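PDB 3K9D: aldehyde dehydrogenase from Listeria monocytogenes, which probably oxidises aldehyde substrates with NAD or NADP as electron acceptor. Local coordinates for residues A[220-232]-A[253-267]. Numbering follows the deposited sequence.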
loop_
_atom_site.group_PDB
_atom_site.type_symbol
_atom_site.label_atom_id
_atom_site.label_comp_id
_atom_site.label_asym_id
_atom_site.label_seq_id
_atom_site.Cartn_x
_atom_site.Cartn_y
_atom_site.Cartn_z
ATOM N N GLY A 220 -12.400 -3.537 -15.157
ATOM C CA GLY A 220 -11.773 -4.466 -16.101
ATOM C C GLY A 220 -12.303 -4.267 -17.507
ATOM O O GLY A 220 -13.500 -4.387 -17.756
ATOM N N ASN A 221 -11.417 -3.978 -18.442
ATOM C CA ASN A 221 -11.850 -3.683 -19.808
ATOM C C ASN A 221 -10.937 -4.376 -20.821
ATOM O O ASN A 221 -10.598 -3.817 -21.853
ATOM C CB ASN A 221 -11.915 -2.167 -20.006
ATOM C CG ASN A 221 -12.611 -1.763 -21.292
ATOM O OD1 ASN A 221 -13.526 -2.442 -21.775
ATOM N ND2 ASN A 221 -12.173 -0.654 -21.857
ATOM N N GLY A 222 -10.576 -5.625 -20.517
ATOM C CA GLY A 222 -9.461 -6.274 -21.180
ATOM C C GLY A 222 -9.703 -6.674 -22.618
ATOM O O GLY A 222 -10.631 -7.438 -22.884
ATOM N N PRO A 223 -8.883 -6.144 -23.555
ATOM C CA PRO A 223 -8.868 -6.684 -24.922
ATOM C C PRO A 223 -8.310 -8.103 -24.961
ATOM O O PRO A 223 -7.455 -8.464 -24.125
ATOM C CB PRO A 223 -7.920 -5.732 -25.680
ATOM C CG PRO A 223 -7.834 -4.501 -24.829
ATOM C CD PRO A 223 -7.943 -5.017 -23.411
ATOM N N ALA A 224 -8.799 -8.905 -25.909
ATOM C CA ALA A 224 -8.204 -10.222 -26.206
ATOM C C ALA A 224 -7.669 -10.203 -27.622
ATOM O O ALA A 224 -8.437 -10.230 -28.577
ATOM C CB ALA A 224 -9.227 -11.335 -26.053
ATOM N N PHE A 225 -6.348 -10.148 -27.749
ATOM C CA PHE A 225 -5.687 -10.102 -29.057
ATOM C C PHE A 225 -5.386 -11.542 -29.525
ATOM O O PHE A 225 -4.512 -12.228 -28.994
ATOM C CB PHE A 225 -4.426 -9.204 -28.994
ATOM C CG PHE A 225 -3.599 -9.167 -30.270
ATOM C CD1 PHE A 225 -4.188 -9.223 -31.525
ATOM C CD2 PHE A 225 -2.216 -9.052 -30.194
ATOM C CE1 PHE A 225 -3.414 -9.203 -32.674
ATOM C CE2 PHE A 225 -1.429 -9.013 -31.338
ATOM C CZ PHE A 225 -2.033 -9.097 -32.584
ATOM N N ILE A 226 -6.158 -12.008 -30.500
ATOM C CA ILE A 226 -5.851 -13.287 -31.120
ATOM C C ILE A 226 -4.857 -12.948 -32.215
ATOM O O ILE A 226 -5.238 -12.472 -33.291
ATOM C CB ILE A 226 -7.090 -13.971 -31.732
ATOM C CG1 ILE A 226 -8.224 -14.092 -30.714
ATOM C CG2 ILE A 226 -6.710 -15.321 -32.312
ATOM C CD1 ILE A 226 -9.536 -14.671 -31.319
ATOM N N GLU A 227 -3.580 -13.149 -31.906
ATOM C CA GLU A 227 -2.505 -12.832 -32.805
ATOM C C GLU A 227 -2.452 -13.939 -33.863
ATOM O O GLU A 227 -2.994 -15.017 -33.641
ATOM C CB GLU A 227 -1.210 -12.677 -31.995
ATOM C CG GLU A 227 -0.010 -12.179 -32.772
ATOM C CD GLU A 227 0.832 -13.307 -33.324
ATOM O OE1 GLU A 227 0.810 -14.409 -32.732
ATOM O OE2 GLU A 227 1.507 -13.090 -34.348
ATOM N N ARG A 228 -1.837 -13.667 -35.017
ATOM C CA ARG A 228 -1.930 -14.570 -36.168
ATOM C C ARG A 228 -1.322 -15.961 -35.964
ATOM O O ARG A 228 -1.740 -16.922 -36.610
ATOM C CB ARG A 228 -1.401 -13.903 -37.442
ATOM C CG ARG A 228 0.107 -13.683 -37.491
ATOM C CD ARG A 228 0.501 -13.062 -38.836
ATOM N NE ARG A 228 0.064 -11.672 -38.930
ATOM C CZ ARG A 228 0.200 -10.896 -40.005
ATOM N NH1 ARG A 228 0.744 -11.367 -41.113
ATOM N NH2 ARG A 228 -0.230 -9.642 -39.979
ATOM N N SER A 229 -0.363 -16.084 -35.048
ATOM C CA SER A 229 0.213 -17.393 -34.747
ATOM C C SER A 229 -0.696 -18.293 -33.892
ATOM O O SER A 229 -0.369 -19.458 -33.706
ATOM C CB SER A 229 1.594 -17.261 -34.082
ATOM O OG SER A 229 1.468 -16.914 -32.719
ATOM N N ALA A 230 -1.822 -17.759 -33.391
ATOM C CA ALA A 230 -2.643 -18.471 -32.407
ATOM C C ALA A 230 -3.407 -19.658 -32.961
ATOM O O ALA A 230 -3.697 -19.719 -34.137
ATOM C CB ALA A 230 -3.616 -17.525 -31.705
ATOM N N ASN A 231 -3.725 -20.586 -32.069
ATOM C CA ASN A 231 -4.662 -21.664 -32.318
ATOM C C ASN A 231 -6.082 -21.075 -32.162
ATOM O O ASN A 231 -6.532 -20.850 -31.046
ATOM C CB ASN A 231 -4.395 -22.752 -31.278
ATOM C CG ASN A 231 -5.231 -23.989 -31.479
ATOM O OD1 ASN A 231 -6.455 -23.932 -31.527
ATOM N ND2 ASN A 231 -4.566 -25.135 -31.553
ATOM N N ILE A 232 -6.755 -20.826 -33.282
ATOM C CA ILE A 232 -8.068 -20.157 -33.291
ATOM C C ILE A 232 -9.150 -20.953 -32.547
ATOM O O ILE A 232 -9.820 -20.404 -31.675
ATOM C CB ILE A 232 -8.578 -19.787 -34.739
ATOM C CG1 ILE A 232 -7.485 -19.125 -35.585
ATOM C CG2 ILE A 232 -9.829 -18.911 -34.678
ATOM C CD1 ILE A 232 -7.023 -17.804 -35.059
ATOM N N SER A 253 -12.657 -10.958 -17.241
ATOM C CA SER A 253 -13.185 -11.442 -18.519
ATOM C C SER A 253 -13.016 -10.390 -19.624
ATOM O O SER A 253 -12.917 -9.180 -19.350
ATOM C CB SER A 253 -14.644 -11.894 -18.369
ATOM O OG SER A 253 -15.524 -10.806 -18.178
ATOM N N GLU A 254 -12.951 -10.879 -20.859
ATOM C CA GLU A 254 -12.684 -10.111 -22.078
ATOM C C GLU A 254 -13.775 -9.084 -22.355
ATOM O O GLU A 254 -14.928 -9.324 -22.042
ATOM C CB GLU A 254 -12.608 -11.072 -23.283
ATOM C CG GLU A 254 -11.554 -12.177 -23.206
ATOM C CD GLU A 254 -11.915 -13.396 -22.339
ATOM O OE1 GLU A 254 -13.001 -13.444 -21.733
ATOM O OE2 GLU A 254 -11.080 -14.318 -22.263
ATOM N N GLN A 255 -13.421 -7.951 -22.961
ATOM C CA GLN A 255 -14.418 -6.945 -23.324
ATOM C C GLN A 255 -14.407 -6.608 -24.820
ATOM O O GLN A 255 -15.379 -6.081 -25.381
ATOM C CB GLN A 255 -14.249 -5.689 -22.457
ATOM C CG GLN A 255 -14.631 -5.907 -20.999
ATOM C CD GLN A 255 -16.120 -6.169 -20.826
ATOM O OE1 GLN A 255 -16.932 -5.684 -21.609
ATOM N NE2 GLN A 255 -16.485 -6.936 -19.792
ATOM N N SER A 256 -13.297 -6.938 -25.460
ATOM C CA SER A 256 -13.165 -6.809 -26.898
ATOM C C SER A 256 -12.305 -7.944 -27.442
ATOM O O SER A 256 -11.531 -8.565 -26.693
ATOM C CB SER A 256 -12.587 -5.434 -27.297
ATOM O OG SER A 256 -11.291 -5.220 -26.776
ATOM N N VAL A 257 -12.495 -8.231 -28.732
ATOM C CA VAL A 257 -11.605 -9.084 -29.489
ATOM C C VAL A 257 -10.877 -8.213 -30.518
ATOM O O VAL A 257 -11.486 -7.438 -31.234
ATOM C CB VAL A 257 -12.336 -10.290 -30.177
ATOM C CG1 VAL A 257 -11.326 -11.189 -30.891
ATOM C CG2 VAL A 257 -13.128 -11.119 -29.161
ATOM N N VAL A 258 -9.561 -8.323 -30.547
ATOM C CA VAL A 258 -8.745 -7.631 -31.522
ATOM C C VAL A 258 -8.102 -8.724 -32.383
ATOM O O VAL A 258 -7.534 -9.653 -31.849
ATOM C CB VAL A 258 -7.640 -6.763 -30.833
ATOM C CG1 VAL A 258 -6.758 -6.070 -31.879
ATOM C CG2 VAL A 258 -8.281 -5.708 -29.891
ATOM N N VAL A 259 -8.240 -8.621 -33.708
ATOM C CA VAL A 259 -7.647 -9.582 -34.649
ATOM C C VAL A 259 -6.859 -8.823 -35.702
ATOM O O VAL A 259 -7.150 -7.655 -35.971
ATOM C CB VAL A 259 -8.733 -10.469 -35.386
ATOM C CG1 VAL A 259 -9.694 -11.072 -34.398
ATOM C CG2 VAL A 259 -9.498 -9.662 -36.405
ATOM N N GLU A 260 -5.865 -9.484 -36.288
ATOM C CA GLU A 260 -5.192 -8.973 -37.482
ATOM C C GLU A 260 -6.063 -9.263 -38.703
ATOM O O GLU A 260 -6.829 -10.228 -38.706
ATOM C CB GLU A 260 -3.790 -9.591 -37.640
ATOM C CG GLU A 260 -2.734 -9.003 -36.696
ATOM C CD GLU A 260 -1.560 -9.934 -36.474
ATOM O OE1 GLU A 260 -1.755 -11.022 -35.898
ATOM O OE2 GLU A 260 -0.432 -9.587 -36.865
ATOM N N ARG A 261 -5.954 -8.424 -39.731
ATOM C CA ARG A 261 -6.789 -8.536 -40.940
ATOM C C ARG A 261 -6.670 -9.884 -41.641
ATOM O O ARG A 261 -7.678 -10.436 -42.097
ATOM C CB ARG A 261 -6.478 -7.417 -41.947
ATOM C CG ARG A 261 -7.413 -7.409 -43.170
ATOM C CD ARG A 261 -7.269 -6.134 -43.982
ATOM N NE ARG A 261 -7.496 -4.951 -43.158
ATOM C CZ ARG A 261 -8.661 -4.326 -43.035
ATOM N NH1 ARG A 261 -9.730 -4.755 -43.689
ATOM N NH2 ARG A 261 -8.757 -3.270 -42.248
ATOM N N VAL A 262 -5.444 -10.413 -41.712
ATOM C CA VAL A 262 -5.195 -11.693 -42.378
ATOM C C VAL A 262 -5.926 -12.852 -41.694
ATOM O O VAL A 262 -6.205 -13.872 -42.321
ATOM C CB VAL A 262 -3.665 -12.024 -42.521
ATOM C CG1 VAL A 262 -2.980 -11.073 -43.495
ATOM C CG2 VAL A 262 -2.964 -12.025 -41.173
ATOM N N ASN A 263 -6.261 -12.668 -40.419
ATOM C CA ASN A 263 -6.849 -13.713 -39.615
ATOM C C ASN A 263 -8.334 -13.499 -39.334
ATOM O O ASN A 263 -8.964 -14.335 -38.692
ATOM C CB ASN A 263 -6.075 -13.829 -38.305
ATOM C CG ASN A 263 -5.789 -15.259 -37.916
ATOM O OD1 ASN A 263 -5.977 -16.190 -38.704
ATOM N ND2 ASN A 263 -5.327 -15.441 -36.699
ATOM N N LYS A 264 -8.883 -12.393 -39.827
ATOM C CA LYS A 264 -10.225 -11.920 -39.422
ATOM C C LYS A 264 -11.336 -12.887 -39.846
ATOM O O LYS A 264 -12.096 -13.357 -39.007
ATOM C CB LYS A 264 -10.487 -10.525 -39.995
ATOM C CG LYS A 264 -11.874 -9.970 -39.695
ATOM C CD LYS A 264 -12.105 -8.665 -40.409
ATOM C CE LYS A 264 -13.598 -8.353 -40.462
ATOM N NZ LYS A 264 -14.084 -7.740 -39.196
ATOM N N GLU A 265 -11.391 -13.185 -41.146
ATOM C CA GLU A 265 -12.285 -14.204 -41.712
ATOM C C GLU A 265 -12.273 -15.515 -40.943
ATOM O O GLU A 265 -13.329 -16.032 -40.593
ATOM C CB GLU A 265 -11.909 -14.508 -43.161
ATOM C CG GLU A 265 -12.768 -13.833 -44.193
ATOM C CD GLU A 265 -12.513 -14.365 -45.595
ATOM O OE1 GLU A 265 -12.181 -13.551 -46.480
ATOM O OE2 GLU A 265 -12.626 -15.592 -45.813
ATOM N N ALA A 266 -11.077 -16.042 -40.685
ATOM C CA ALA A 266 -10.924 -17.308 -39.963
ATOM C C ALA A 266 -11.452 -17.238 -38.529
ATOM O O ALA A 266 -12.112 -18.171 -38.052
ATOM C CB ALA A 266 -9.465 -17.743 -39.978
ATOM N N VAL A 267 -11.172 -16.118 -37.858
ATOM C CA VAL A 267 -11.631 -15.873 -36.492
ATOM C C VAL A 267 -13.162 -15.712 -36.398
ATOM O O VAL A 267 -13.808 -16.312 -35.524
ATOM C CB VAL A 267 -10.888 -14.656 -35.840
ATOM C CG1 VAL A 267 -11.535 -14.279 -34.526
ATOM C CG2 VAL A 267 -9.413 -15.020 -35.591
HETATM O O HOH W 1 -11.629 -3.913 -24.382
HETATM O O HOH W 2 -10.918 -7.450 -18.215
HETATM O O HOH W 3 -4.795 -12.055 -35.779
HETATM O O HOH W 4 1.751 -10.963 -35.672
HETATM O O HOH W 5 -3.996 -17.976 -36.311
#
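Ala224 ties the strands 223-226 and 256-260 together through both of its backbone polar atoms: its N donates to Ser256 O at 2.9 Å and its O accepts from Val258 N at 3.0 Å. Ile226 N then bonds Val258 O, and Gln255 N bonds Gly222 O, a ladder that with an axis angle of 26° defines parallel pairing. Where the strands part, a water takes over, linking Ile226 O to Glu260 N and also reaching Glu260 OE1.

The charged cluster turns on the Glu260 carboxylate. Its OE1 receives Arg228 N at 2.8 Å, nearly head-on to the C-O bond, while OE2 forms a salt bridge with Arg228 NE at 3.0 Å, a hydrogen bond that is weak. Arg228 NH2 reaches OE2 from 61° above the carboxylate plane. A bend at chi3 (71°) turns the guanidinium back to Glu260, and Val262 CG2 sits over the centre of one face. Glu227 OE2 approaches Glu260 OE1 to 4.2 Å, a like-charge pair likely eased by Arg228 and by a water that donates to Glu227 OE2 and Glu260 OE2.

Among apolar groups, Ile226 CD1 meets Val267 CG1 tip to tip at 3.8 Å. In one of the two conformers of Ile232, CD1 lies 3.7 Å from Val267 CG2, a contact that is less certain. Phe225 instead presents its ring edge to Val258 O, CD1 lying 3.4 Å away.

Helix 232-243 makes the beta-alpha-beta crossover, its Ile239 touching Ala224 and Ile226. On the other face, helix 355-368 packs against Pro223 and Phe225. The pair lies inside a seven-stranded parallel sheet, between strands 346-352 and 374-378.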